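Local coordinates for MmeI (Methylophilus methylotrophus, PDB 5HR4), which binds DNA as a restriction-modification enzyme and probably methylates adenine in it at N6, with S-adenosyl-L-methionine as the methyl donor, at residues P646-G650 with N651-T655; G679-I683 with N684-R688; G803-S807 with R808-S812; P848-L852 with A853-D857. One frame throughout, in Å; residues are numbered along the deposited sequence.

Interaction 1 (P646-G650 with N651-T655); sequences PTDDG and NFLFT. With nucleotides of chain C.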
# COMPACT_ATOMS: atom_id res chain seq x y z
N PRO A 646 10.73 -27.32 0.26
CA PRO A 646 11.81 -27.98 -0.50
C PRO A 646 13.07 -27.14 -0.70
O PRO A 646 14.18 -27.68 -0.67
CB PRO A 646 11.13 -28.27 -1.84
CG PRO A 646 10.09 -27.17 -1.96
CD PRO A 646 9.54 -27.04 -0.57
N THR A 647 12.89 -25.84 -0.92
CA THR A 647 13.95 -24.93 -1.37
C THR A 647 14.85 -25.59 -2.41
O THR A 647 16.03 -25.82 -2.18
CB THR A 647 14.80 -24.44 -0.20
OG1 THR A 647 13.95 -24.05 0.89
CG2 THR A 647 15.61 -23.23 -0.63
N ASP A 648 14.27 -25.89 -3.57
CA ASP A 648 14.99 -26.71 -4.54
C ASP A 648 15.04 -26.11 -5.94
O ASP A 648 15.51 -26.77 -6.87
CB ASP A 648 14.37 -28.11 -4.62
CG ASP A 648 13.03 -28.13 -5.36
OD1 ASP A 648 12.39 -27.06 -5.47
OD2 ASP A 648 12.63 -29.23 -5.81
N ASP A 649 14.58 -24.89 -6.13
CA ASP A 649 14.42 -24.31 -7.46
C ASP A 649 13.71 -25.28 -8.42
O ASP A 649 13.94 -25.25 -9.64
CB ASP A 649 15.77 -23.88 -8.04
CG ASP A 649 15.61 -22.90 -9.17
OD1 ASP A 649 15.05 -21.81 -8.93
OD2 ASP A 649 16.04 -23.22 -10.29
N GLY A 650 12.85 -26.16 -7.87
CA GLY A 650 12.06 -27.09 -8.66
C GLY A 650 12.76 -28.39 -9.04
O GLY A 650 12.10 -29.29 -9.59
N ASN A 651 14.05 -28.53 -8.75
CA ASN A 651 14.79 -29.71 -9.20
C ASN A 651 14.21 -31.01 -8.66
O ASN A 651 14.37 -32.06 -9.30
CB ASN A 651 16.25 -29.56 -8.81
CG ASN A 651 16.91 -28.40 -9.52
OD1 ASN A 651 17.29 -27.39 -8.91
ND2 ASN A 651 17.04 -28.53 -10.84
N PHE A 652 13.52 -30.99 -7.54
CA PHE A 652 12.90 -32.20 -7.04
C PHE A 652 11.44 -32.37 -7.46
O PHE A 652 10.80 -33.30 -6.99
CB PHE A 652 12.98 -32.27 -5.52
CG PHE A 652 14.35 -32.57 -5.02
CD1 PHE A 652 15.30 -33.12 -5.86
CD2 PHE A 652 14.70 -32.32 -3.71
CE1 PHE A 652 16.57 -33.40 -5.43
CE2 PHE A 652 15.99 -32.60 -3.26
CZ PHE A 652 16.92 -33.15 -4.12
N LEU A 653 10.90 -31.51 -8.34
CA LEU A 653 9.46 -31.51 -8.63
C LEU A 653 9.20 -31.75 -10.11
O LEU A 653 10.00 -31.37 -10.97
CB LEU A 653 8.82 -30.19 -8.19
CG LEU A 653 9.20 -29.65 -6.81
CD1 LEU A 653 8.73 -28.21 -6.66
CD2 LEU A 653 8.65 -30.53 -5.70
N PHE A 654 8.06 -32.39 -10.40
CA PHE A 654 7.73 -32.86 -11.74
C PHE A 654 6.21 -32.88 -11.98
O PHE A 654 5.43 -33.29 -11.11
CB PHE A 654 8.24 -34.29 -12.00
CG PHE A 654 9.72 -34.47 -11.88
CD1 PHE A 654 10.32 -34.62 -10.64
CD2 PHE A 654 10.51 -34.56 -13.02
CE1 PHE A 654 11.69 -34.81 -10.54
CE2 PHE A 654 11.89 -34.77 -12.91
CZ PHE A 654 12.47 -34.90 -11.67
N THR A 655 5.83 -32.47 -13.19
CA THR A 655 4.57 -32.85 -13.81
C THR A 655 4.56 -34.35 -14.15
O THR A 655 5.62 -34.99 -14.27
CB THR A 655 4.39 -32.08 -15.11
OG1 THR A 655 5.32 -32.60 -16.08
CG2 THR A 655 4.69 -30.61 -14.89
P DG C 9 11.88 -22.59 -4.12
OP1 DG C 9 12.80 -22.63 -5.27
OP2 DG C 9 11.42 -23.77 -3.36
O5' DG C 9 12.43 -21.53 -3.06
C5' DG C 9 12.99 -20.35 -3.52
C4' DG C 9 13.08 -19.35 -2.39
O4' DG C 9 11.77 -19.16 -1.79
C3' DG C 9 13.98 -19.76 -1.24
O3' DG C 9 14.51 -18.59 -0.69
C2' DG C 9 13.00 -20.38 -0.27
C1' DG C 9 11.90 -19.36 -0.41
N9 DG C 9 10.63 -19.78 0.14
C8 DG C 9 10.11 -21.05 0.21
N7 DG C 9 8.96 -21.10 0.79
C5 DG C 9 8.69 -19.76 1.11
C6 DG C 9 7.58 -19.17 1.75
O6 DG C 9 6.56 -19.71 2.18
N1 DG C 9 7.74 -17.79 1.88
C2 DG C 9 8.83 -17.08 1.43
N2 DG C 9 8.82 -15.76 1.62
N3 DG C 9 9.85 -17.63 0.84
C4 DG C 9 9.72 -18.96 0.71
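Asp648 turns its carboxylate back over the chain and meets the backbone of Phe652. Its CG sits between the backbone N and the carbonyl carbon (chi1 74°), which folds the acid over the loop that follows. Asp648 OD2 accepts from Phe652 N at 2.6 Å, met from above the carboxylate plane. Asp648 OD1 takes Gly650 N, also from above that plane, at 2.6 Å, which makes an Asx turn. Each carboxylate oxygen thus holds one N-H of the loop, and this buried acid forms the tight part of the contact. Two beta turns overlap here. The type I' turn closes with Asn651 N to Asp648 O at 3.0 Å, and the type I turn with Leu653 N to Gly650 O at 2.8 Å. Leu653 CG packs beside Asp648 OD2 at 3.6 Å. The other side is looser. Asp649 is exposed, and its backbone N makes a weak bond to OP1 of DG9 of chain C, 3.0 Å long. The turn therefore lies against the DNA backbone. Helix 705-719 covers Phe652 through Val714, and its Arg710 binds the carbonyl of Asn651. Strand 653-655 then pairs with strand 688-691 at the edge of a four-stranded sheet.

Interaction 2 (G679-I683 with N684-R688); sequences GDEFI and NNTSR. With nucleotides of chain C.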
# COMPACT_ATOMS: atom_id res chain seq x y z
N GLY A 679 -1.12 -26.41 -1.99
CA GLY A 679 -2.48 -25.91 -1.91
C GLY A 679 -3.16 -25.94 -3.26
O GLY A 679 -4.27 -26.47 -3.41
N ASP A 680 -2.48 -25.41 -4.28
CA ASP A 680 -3.04 -25.38 -5.64
C ASP A 680 -3.35 -26.78 -6.18
O ASP A 680 -4.40 -26.99 -6.80
CB ASP A 680 -2.08 -24.66 -6.56
CG ASP A 680 -2.49 -24.75 -7.99
OD1 ASP A 680 -3.71 -24.70 -8.24
OD2 ASP A 680 -1.60 -24.90 -8.85
N GLU A 681 -2.43 -27.74 -5.99
CA GLU A 681 -2.66 -29.10 -6.51
C GLU A 681 -3.82 -29.80 -5.80
O GLU A 681 -4.52 -30.60 -6.42
CB GLU A 681 -1.40 -29.96 -6.37
CG GLU A 681 -0.34 -29.74 -7.45
CD GLU A 681 0.50 -28.47 -7.25
OE1 GLU A 681 0.72 -28.05 -6.07
OE2 GLU A 681 0.93 -27.90 -8.28
N PHE A 682 -4.01 -29.52 -4.51
CA PHE A 682 -5.03 -30.18 -3.69
C PHE A 682 -6.42 -29.60 -3.95
O PHE A 682 -7.38 -30.34 -4.19
CB PHE A 682 -4.64 -30.03 -2.21
CG PHE A 682 -5.70 -30.50 -1.24
CD1 PHE A 682 -5.81 -31.84 -0.92
CD2 PHE A 682 -6.57 -29.60 -0.65
CE1 PHE A 682 -6.77 -32.28 -0.03
CE2 PHE A 682 -7.53 -30.03 0.25
CZ PHE A 682 -7.64 -31.38 0.55
N ILE A 683 -6.54 -28.27 -3.87
CA ILE A 683 -7.79 -27.59 -4.19
C ILE A 683 -8.27 -27.95 -5.59
O ILE A 683 -9.48 -28.12 -5.83
CB ILE A 683 -7.62 -26.07 -4.02
CG1 ILE A 683 -7.70 -25.70 -2.54
CG2 ILE A 683 -8.64 -25.32 -4.84
CD1 ILE A 683 -7.07 -24.39 -2.20
N ASN A 684 -7.36 -28.09 -6.55
CA ASN A 684 -7.73 -28.20 -7.95
C ASN A 684 -7.53 -29.60 -8.50
O ASN A 684 -7.61 -29.79 -9.72
CB ASN A 684 -6.93 -27.22 -8.78
CG ASN A 684 -7.27 -25.83 -8.44
OD1 ASN A 684 -8.46 -25.51 -8.31
ND2 ASN A 684 -6.26 -24.98 -8.24
N ASN A 685 -7.27 -30.57 -7.63
CA ASN A 685 -7.06 -31.95 -8.05
C ASN A 685 -6.08 -32.05 -9.23
O ASN A 685 -6.37 -32.66 -10.25
CB ASN A 685 -8.39 -32.61 -8.40
CG ASN A 685 -8.41 -34.06 -8.04
OD1 ASN A 685 -7.94 -34.44 -6.97
ND2 ASN A 685 -8.91 -34.89 -8.94
N THR A 686 -4.91 -31.43 -9.08
CA THR A 686 -3.86 -31.52 -10.08
C THR A 686 -2.76 -32.46 -9.58
O THR A 686 -2.57 -32.62 -8.37
CB THR A 686 -3.28 -30.13 -10.38
OG1 THR A 686 -4.31 -29.32 -10.95
CG2 THR A 686 -2.14 -30.20 -11.39
N SER A 687 -2.06 -33.12 -10.51
CA SER A 687 -1.09 -34.15 -10.16
C SER A 687 0.34 -33.61 -10.29
O SER A 687 0.71 -33.06 -11.34
CB SER A 687 -1.25 -35.40 -11.03
N ARG A 688 1.13 -33.82 -9.24
CA ARG A 688 2.51 -33.38 -9.15
C ARG A 688 3.32 -34.43 -8.38
O ARG A 688 2.80 -35.09 -7.47
CB ARG A 688 2.59 -32.02 -8.45
CG ARG A 688 3.48 -31.00 -9.09
CD ARG A 688 3.40 -29.67 -8.34
NE ARG A 688 4.52 -28.80 -8.64
CZ ARG A 688 4.78 -27.68 -7.97
NH1 ARG A 688 4.00 -27.32 -6.96
NH2 ARG A 688 5.84 -26.93 -8.30
P DG C 6 -7.09 -21.10 -5.43
OP1 DG C 6 -7.33 -21.98 -6.60
OP2 DG C 6 -8.08 -21.02 -4.32
O5' DG C 6 -5.66 -21.33 -4.72
C5' DG C 6 -4.76 -22.27 -5.18
C4' DG C 6 -3.36 -21.68 -5.31
O4' DG C 6 -3.40 -20.32 -5.77
C3' DG C 6 -2.48 -21.70 -4.07
O3' DG C 6 -1.26 -22.20 -4.48
C2' DG C 6 -2.34 -20.23 -3.70
C1' DG C 6 -2.45 -19.56 -5.06
N9 DG C 6 -2.99 -18.22 -5.00
C8 DG C 6 -4.32 -17.90 -4.82
N7 DG C 6 -4.54 -16.62 -4.82
C5 DG C 6 -3.29 -16.05 -5.00
C6 DG C 6 -2.92 -14.69 -5.09
O6 DG C 6 -3.64 -13.70 -5.01
N1 DG C 6 -1.55 -14.54 -5.28
C2 DG C 6 -0.65 -15.57 -5.39
N2 DG C 6 0.63 -15.21 -5.58
N3 DG C 6 -0.98 -16.86 -5.31
C4 DG C 6 -2.32 -17.02 -5.11
P DT C 7 -0.11 -22.64 -3.46
OP1 DT C 7 -0.15 -24.11 -3.39
OP2 DT C 7 -0.14 -21.85 -2.21
O5' DT C 7 1.16 -22.23 -4.31
C5' DT C 7 1.14 -22.55 -5.70
C4' DT C 7 2.52 -22.38 -6.31
O4' DT C 7 2.88 -20.98 -6.29
C3' DT C 7 3.68 -23.09 -5.58
O3' DT C 7 4.68 -23.34 -6.53
C2' DT C 7 4.11 -22.02 -4.60
C1' DT C 7 4.04 -20.80 -5.51
N1 DT C 7 3.88 -19.54 -4.81
C2 DT C 7 4.81 -18.54 -5.01
O2 DT C 7 5.78 -18.67 -5.73
N3 DT C 7 4.55 -17.38 -4.33
C4 DT C 7 3.48 -17.12 -3.50
O4 DT C 7 3.33 -16.05 -2.93
C5 DT C 7 2.53 -18.21 -3.36
C7 DT C 7 1.33 -18.06 -2.49
C6 DT C 7 2.78 -19.35 -4.01
P DC C 8 5.96 -24.26 -6.21
OP1 DC C 8 6.40 -24.53 -7.60
OP2 DC C 8 5.62 -25.29 -5.21
O5' DC C 8 7.01 -23.29 -5.49
C5' DC C 8 7.60 -22.25 -6.22
C4' DC C 8 8.42 -21.38 -5.29
O4' DC C 8 7.55 -20.59 -4.46
C3' DC C 8 9.34 -22.15 -4.35
O3' DC C 8 10.61 -21.87 -4.76
C2' DC C 8 9.05 -21.56 -2.94
C1' DC C 8 8.17 -20.34 -3.23
N1 DC C 8 7.06 -20.11 -2.27
C2 DC C 8 6.82 -18.80 -1.79
O2 DC C 8 7.61 -17.89 -2.10
N3 DC C 8 5.75 -18.58 -0.97
C4 DC C 8 4.91 -19.60 -0.67
N4 DC C 8 3.85 -19.34 0.14
C5 DC C 8 5.13 -20.93 -1.18
C6 DC C 8 6.20 -21.13 -1.98
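Arg688 reaches back past Glu681 to the DNA backbone. Its CB lies 3.8 Å from Glu681 CG. CG passes alongside Glu681 OE2, and Arg688 CD comes closer to Glu681 OE2, at 3.0 Å. The chain is extended from CG to NE (chi2 177°, chi3 162°), which carries the guanidinium beyond the acid. NE stays near Glu681 OE2, while CZ already faces the phosphate. Arg688 NH1 forms a salt bridge to Glu681 OE2 at 3.4 Å and a hydrogen bond to OP2 of DC8 of chain C at 3.1 Å. Arg688 NH2 bonds OP1 of DC8 of chain C at 2.6 Å. The phosphorus lies in the guanidinium plane, at its edge, so two N-H groups grip one phosphate. With an alanine at Arg688, the DC8 phosphate would probably lose both N-H groups and Glu681 its cationic mate. Glu681 OE1 also accepts from Gly678 N. Asp680 N donates to OP1 of DT7 of chain C at 2.8 Å. The side chain of Asp680 turns to Asn684. Asn684 ND2 meets Asp680 OD1 at 2.6 Å, nearly along the C-O axis. Thr686 N bonds Glu681 O on a lone pair, where the chain leaves the helix. Helix 679-683 packs on helix 852-856 through Phe682 and Ile683, and on strand 746-750. The chain then enters strand 688-691.

Interaction 3 (G803-S807 with R808-S812); sequences GRLES and RYRYS. With nucleotides of chain B; nucleotides of chain C.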
# COMPACT_ATOMS: atom_id res chain seq x y z
N GLY A 803 -4.41 -13.91 8.65
CA GLY A 803 -3.87 -12.89 7.79
C GLY A 803 -4.40 -13.07 6.38
O GLY A 803 -5.27 -13.91 6.14
N ARG A 804 -3.87 -12.27 5.46
CA ARG A 804 -4.32 -12.36 4.08
C ARG A 804 -3.16 -12.05 3.16
O ARG A 804 -2.19 -11.39 3.56
CB ARG A 804 -5.49 -11.40 3.78
CG ARG A 804 -6.71 -11.46 4.68
CD ARG A 804 -7.65 -12.56 4.27
NE ARG A 804 -8.80 -12.66 5.17
CZ ARG A 804 -10.06 -12.40 4.81
NH1 ARG A 804 -10.35 -12.03 3.56
NH2 ARG A 804 -11.03 -12.53 5.70
N LEU A 805 -3.29 -12.56 1.94
CA LEU A 805 -2.47 -12.20 0.78
C LEU A 805 -3.34 -11.35 -0.14
O LEU A 805 -4.23 -11.89 -0.81
CB LEU A 805 -1.97 -13.44 0.06
CG LEU A 805 -0.78 -13.32 -0.90
CD1 LEU A 805 -0.48 -14.68 -1.51
CD2 LEU A 805 -0.99 -12.29 -2.00
N GLU A 806 -3.03 -10.05 -0.24
CA GLU A 806 -4.02 -9.06 -0.67
C GLU A 806 -5.26 -9.34 0.16
O GLU A 806 -5.38 -8.84 1.28
CB GLU A 806 -4.33 -9.13 -2.18
CG GLU A 806 -3.41 -8.28 -3.09
CD GLU A 806 -3.90 -8.13 -4.55
OE1 GLU A 806 -4.61 -9.04 -5.08
OE2 GLU A 806 -3.55 -7.10 -5.19
N SER A 807 -6.15 -10.19 -0.34
CA SER A 807 -7.37 -10.51 0.37
C SER A 807 -7.68 -12.00 0.45
O SER A 807 -8.63 -12.37 1.16
CB SER A 807 -8.56 -9.78 -0.27
OG SER A 807 -8.66 -8.43 0.20
N ARG A 808 -6.93 -12.87 -0.23
CA ARG A 808 -7.20 -14.30 -0.10
C ARG A 808 -6.97 -14.74 1.33
O ARG A 808 -6.14 -14.17 2.05
CB ARG A 808 -6.33 -15.14 -1.04
CG ARG A 808 -5.81 -14.44 -2.21
CD ARG A 808 -6.75 -14.39 -3.36
NE ARG A 808 -6.32 -13.28 -4.18
CZ ARG A 808 -6.71 -12.03 -3.98
NH1 ARG A 808 -7.57 -11.76 -3.00
NH2 ARG A 808 -6.26 -11.04 -4.76
N TYR A 809 -7.73 -15.74 1.77
CA TYR A 809 -7.46 -16.35 3.05
C TYR A 809 -5.99 -16.76 3.09
O TYR A 809 -5.44 -17.23 2.09
CB TYR A 809 -8.35 -17.57 3.28
CG TYR A 809 -9.83 -17.32 3.15
CD1 TYR A 809 -10.37 -16.08 3.46
CD2 TYR A 809 -10.69 -18.32 2.71
CE1 TYR A 809 -11.72 -15.83 3.34
CE2 TYR A 809 -12.05 -18.09 2.59
CZ TYR A 809 -12.57 -16.84 2.91
OH TYR A 809 -13.92 -16.59 2.79
N ARG A 810 -5.34 -16.55 4.23
CA ARG A 810 -4.04 -17.16 4.50
C ARG A 810 -4.14 -17.85 5.85
O ARG A 810 -4.33 -17.19 6.87
CB ARG A 810 -2.89 -16.14 4.52
CG ARG A 810 -1.57 -16.84 4.78
CD ARG A 810 -0.38 -15.89 4.92
NE ARG A 810 -0.18 -15.14 3.70
CZ ARG A 810 -0.18 -13.82 3.67
NH1 ARG A 810 -0.33 -13.15 4.80
NH2 ARG A 810 0.01 -13.17 2.52
N TYR A 811 -4.03 -19.17 5.85
CA TYR A 811 -4.14 -19.88 7.10
C TYR A 811 -2.79 -19.88 7.79
O TYR A 811 -1.75 -19.73 7.15
CB TYR A 811 -4.62 -21.31 6.86
CG TYR A 811 -5.21 -21.95 8.10
CD1 TYR A 811 -4.39 -22.56 9.03
CD2 TYR A 811 -6.58 -21.92 8.35
CE1 TYR A 811 -4.92 -23.13 10.18
CE2 TYR A 811 -7.12 -22.49 9.50
CZ TYR A 811 -6.28 -23.09 10.41
OH TYR A 811 -6.78 -23.65 11.57
N SER A 812 -2.80 -20.04 9.10
CA SER A 812 -1.55 -20.34 9.78
C SER A 812 -1.85 -20.94 11.14
O SER A 812 -2.69 -20.41 11.88
CB SER A 812 -0.68 -19.09 9.92
OG SER A 812 -1.18 -18.32 10.99
P DC B 5 0.63 -13.16 8.17
OP1 DC B 5 0.13 -12.03 9.00
OP2 DC B 5 -0.27 -14.12 7.51
O5' DC B 5 1.48 -12.54 6.99
C5' DC B 5 2.54 -11.67 7.27
C4' DC B 5 3.48 -11.67 6.09
O4' DC B 5 4.01 -12.99 5.90
C3' DC B 5 2.81 -11.39 4.77
O3' DC B 5 2.69 -10.01 4.60
C2' DC B 5 3.80 -12.00 3.76
C1' DC B 5 4.54 -13.04 4.60
N1 DC B 5 4.42 -14.41 4.12
C2 DC B 5 5.55 -15.07 3.64
O2 DC B 5 6.62 -14.45 3.60
N3 DC B 5 5.45 -16.35 3.22
C4 DC B 5 4.26 -16.97 3.28
N4 DC B 5 4.18 -18.24 2.87
C5 DC B 5 3.09 -16.30 3.78
C6 DC B 5 3.22 -15.04 4.19
P DC B 8 3.83 -4.91 -6.19
OP1 DC B 8 5.22 -4.52 -6.46
OP2 DC B 8 2.81 -4.52 -7.19
O5' DC B 8 3.73 -6.48 -5.97
C5' DC B 8 3.99 -7.06 -4.70
C4' DC B 8 4.36 -8.52 -4.86
O4' DC B 8 3.23 -9.38 -4.49
C3' DC B 8 4.74 -8.93 -6.28
O3' DC B 8 5.78 -9.91 -6.21
C2' DC B 8 3.44 -9.52 -6.82
C1' DC B 8 2.89 -10.22 -5.57
N1 DC B 8 1.39 -10.39 -5.56
C2 DC B 8 0.82 -11.68 -5.57
O2 DC B 8 1.55 -12.66 -5.58
N3 DC B 8 -0.52 -11.80 -5.55
C4 DC B 8 -1.29 -10.71 -5.53
N4 DC B 8 -2.61 -10.89 -5.51
C5 DC B 8 -0.74 -9.40 -5.52
C6 DC B 8 0.59 -9.29 -5.53
P DG C 6 -7.09 -21.10 -5.43
OP1 DG C 6 -7.33 -21.98 -6.60
OP2 DG C 6 -8.08 -21.02 -4.32
O5' DG C 6 -5.66 -21.33 -4.72
C5' DG C 6 -4.76 -22.27 -5.18
C4' DG C 6 -3.36 -21.68 -5.31
O4' DG C 6 -3.40 -20.32 -5.77
C3' DG C 6 -2.48 -21.70 -4.07
O3' DG C 6 -1.26 -22.20 -4.48
C2' DG C 6 -2.34 -20.23 -3.70
C1' DG C 6 -2.45 -19.56 -5.06
N9 DG C 6 -2.99 -18.22 -5.00
C8 DG C 6 -4.32 -17.90 -4.82
N7 DG C 6 -4.54 -16.62 -4.82
C5 DG C 6 -3.29 -16.05 -5.00
C6 DG C 6 -2.92 -14.69 -5.09
O6 DG C 6 -3.64 -13.70 -5.01
N1 DG C 6 -1.55 -14.54 -5.28
C2 DG C 6 -0.65 -15.57 -5.39
N2 DG C 6 0.63 -15.21 -5.58
N3 DG C 6 -0.98 -16.86 -5.31
C4 DG C 6 -2.32 -17.02 -5.11
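Strands 803-805 and 808-810 form an antiparallel hairpin, with Gly803-Arg810 and Leu805-Arg808 as hydrogen-bonded pairs and the Arg804-Tyr809 pair between them. Arg808 N donates to Leu805 O at 2.9 Å. Glu806 and Arg808 point the same way into the DNA. Glu806 OE1 takes Arg808 NH2 in a salt bridge of 2.6 Å and N4 of DC8 of chain B at 2.8 Å. Arg808 bends at chi2 (-85°), which brings Arg808 NE to O6 of DG6 of chain C, 2.8 Å away. These bonds to base atoms are consistent with sequence reading by the pair. Arg808 NH1 also forms a salt bridge with Glu755. Arg810 NH1 bonds OP2 of DC5 of chain B at 2.9 Å. Arg804 points elsewhere. Its guanidinium lays one face over Tyr809 CD1, the planes 87° apart, and Arg804 NH1 bonds Ser807 O at 3.0 Å. A serine in place of Arg804 would probably take the guanidinium from the edge of the Tyr809 ring and this donor from the Ser807 carbonyl. Tyr809 OH bonds the carbonyl of Arg757, and Ser807 OG bonds His581. Strand 808-810 is the middle of three strands, flanked by 752-753, and helix 792-801 packs on Tyr809 and Tyr811.

Interaction 4 (P848-L852 with A853-D857); sequences PNESL and AGLYD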
# COMPACT_ATOMS: atom_id res chain seq x y z
N PRO A 848 -18.03 -37.21 -8.77
CA PRO A 848 -16.77 -37.49 -9.41
C PRO A 848 -16.38 -36.33 -10.33
O PRO A 848 -17.19 -35.47 -10.66
CB PRO A 848 -16.85 -38.80 -10.21
N ASN A 849 -15.12 -36.30 -10.72
CA ASN A 849 -14.59 -35.26 -11.60
C ASN A 849 -15.05 -33.82 -11.28
O ASN A 849 -15.11 -32.96 -12.17
CB ASN A 849 -14.90 -35.62 -13.06
CG ASN A 849 -16.34 -35.50 -13.42
OD1 ASN A 849 -17.11 -36.44 -13.26
ND2 ASN A 849 -16.72 -34.35 -13.95
N GLU A 850 -15.36 -33.53 -10.02
CA GLU A 850 -15.38 -32.16 -9.53
C GLU A 850 -14.21 -32.00 -8.57
O GLU A 850 -14.08 -32.78 -7.61
CB GLU A 850 -16.72 -31.84 -8.84
CG GLU A 850 -17.24 -30.39 -9.05
CD GLU A 850 -17.76 -30.15 -10.46
OE1 GLU A 850 -18.30 -31.10 -11.05
OE2 GLU A 850 -17.63 -29.02 -10.99
N SER A 851 -13.34 -31.04 -8.84
CA SER A 851 -12.28 -30.68 -7.90
C SER A 851 -12.91 -30.03 -6.67
O SER A 851 -14.08 -29.63 -6.68
CB SER A 851 -11.27 -29.73 -8.56
OG SER A 851 -11.74 -28.38 -8.57
N LEU A 852 -12.14 -29.93 -5.58
CA LEU A 852 -12.67 -29.24 -4.41
C LEU A 852 -12.97 -27.78 -4.73
O LEU A 852 -13.87 -27.19 -4.12
CB LEU A 852 -11.70 -29.32 -3.24
CG LEU A 852 -11.60 -30.68 -2.57
CD1 LEU A 852 -10.55 -30.67 -1.46
CD2 LEU A 852 -12.96 -31.08 -2.05
N ALA A 853 -12.26 -27.20 -5.70
CA ALA A 853 -12.60 -25.84 -6.11
C ALA A 853 -14.01 -25.80 -6.68
O ALA A 853 -14.85 -24.99 -6.25
CB ALA A 853 -11.59 -25.31 -7.12
N GLY A 854 -14.31 -26.70 -7.62
CA GLY A 854 -15.63 -26.72 -8.23
C GLY A 854 -16.74 -26.99 -7.24
O GLY A 854 -17.84 -26.44 -7.37
N LEU A 855 -16.47 -27.81 -6.23
CA LEU A 855 -17.49 -28.14 -5.24
C LEU A 855 -17.69 -27.03 -4.22
O LEU A 855 -18.79 -26.89 -3.68
CB LEU A 855 -17.15 -29.43 -4.51
CG LEU A 855 -17.57 -30.70 -5.26
CD1 LEU A 855 -16.68 -31.86 -4.89
CD2 LEU A 855 -18.99 -31.02 -4.92
N TYR A 856 -16.65 -26.24 -3.93
CA TYR A 856 -16.76 -25.21 -2.90
C TYR A 856 -16.82 -23.79 -3.43
O TYR A 856 -16.81 -22.84 -2.65
CB TYR A 856 -15.62 -25.36 -1.89
CG TYR A 856 -15.89 -26.42 -0.84
CD1 TYR A 856 -15.80 -27.77 -1.16
CD2 TYR A 856 -16.23 -26.06 0.45
CE1 TYR A 856 -16.05 -28.73 -0.19
CE2 TYR A 856 -16.47 -27.02 1.42
CZ TYR A 856 -16.38 -28.35 1.10
OH TYR A 856 -16.63 -29.29 2.08
N ASP A 857 -16.88 -23.61 -4.74
CA ASP A 857 -17.34 -22.34 -5.26
C ASP A 857 -18.81 -22.16 -4.87
O ASP A 857 -19.63 -23.04 -5.17
CB ASP A 857 -17.16 -22.33 -6.76
CG ASP A 857 -17.89 -21.20 -7.44
OD1 ASP A 857 -18.20 -20.18 -6.77
OD2 ASP A 857 -18.15 -21.34 -8.65
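Glu850 and Leu855 meet through their aliphatic parts, the two side chains running at a slant to each other. Glu850 CG lies 3.8 Å from Leu855 CG, and Glu850 CB touches the same leucine branch point. The glutamate chain bends at chi2 (73°). Glu850 OE2 comes back near Gly854 CA, at 4.1 Å. Ser851 faces the start of the helix. Its OG stands between the backbone N and the carbonyl carbon (chi1 81°). From there Ser851 OG accepts from Gly854 N at 3.2 Å, with a nearly straight N-H...O angle of 165°. Ser851 is thus the N-cap of helix 852-856. The methyl of Ala853 lies beside the same oxygen, Ala853 CB to Ser851 OG 3.4 Å. The first helical bond is Leu855 N to Ser851 O, 3.0 Å long and in the carbonyl plane. One residue on, Tyr856 N donates to Leu852 O at 2.9 Å. The Tyr856 ring turns an edge to that carbonyl oxygen. Leu852 CD2 and Tyr856 CE1 make a looser apolar contact, at 4.3 Å. The hydroxyl of Tyr856 bonds Arg844, from helix 827-845, and His869. Leu852 rests on Phe682 of helix 679-683, and Leu855 packs on Pro862.

How the interactions relate
The four contacts follow in series, and none nests in or crosses another. Interaction 1 closes the loop that enters strand 653-655. Interaction 2 closes the end of helix 679-683 before strand 688-691. The two touch where Leu653 CD1 packs on Arg688 NH2, at 3.6 Å, and both face the backbone of DNA chain C. Interaction 3 is a hairpin farther along, about 9 Å from interaction 2 at the nearest atoms. It meets bases of both DNA strands. Interaction 4 starts a helix in the C-terminal domain. Ile683 O and Ala853 N, 2.9 Å apart, probably bond it to interaction 2. This joins the target recognition and C-terminal domains.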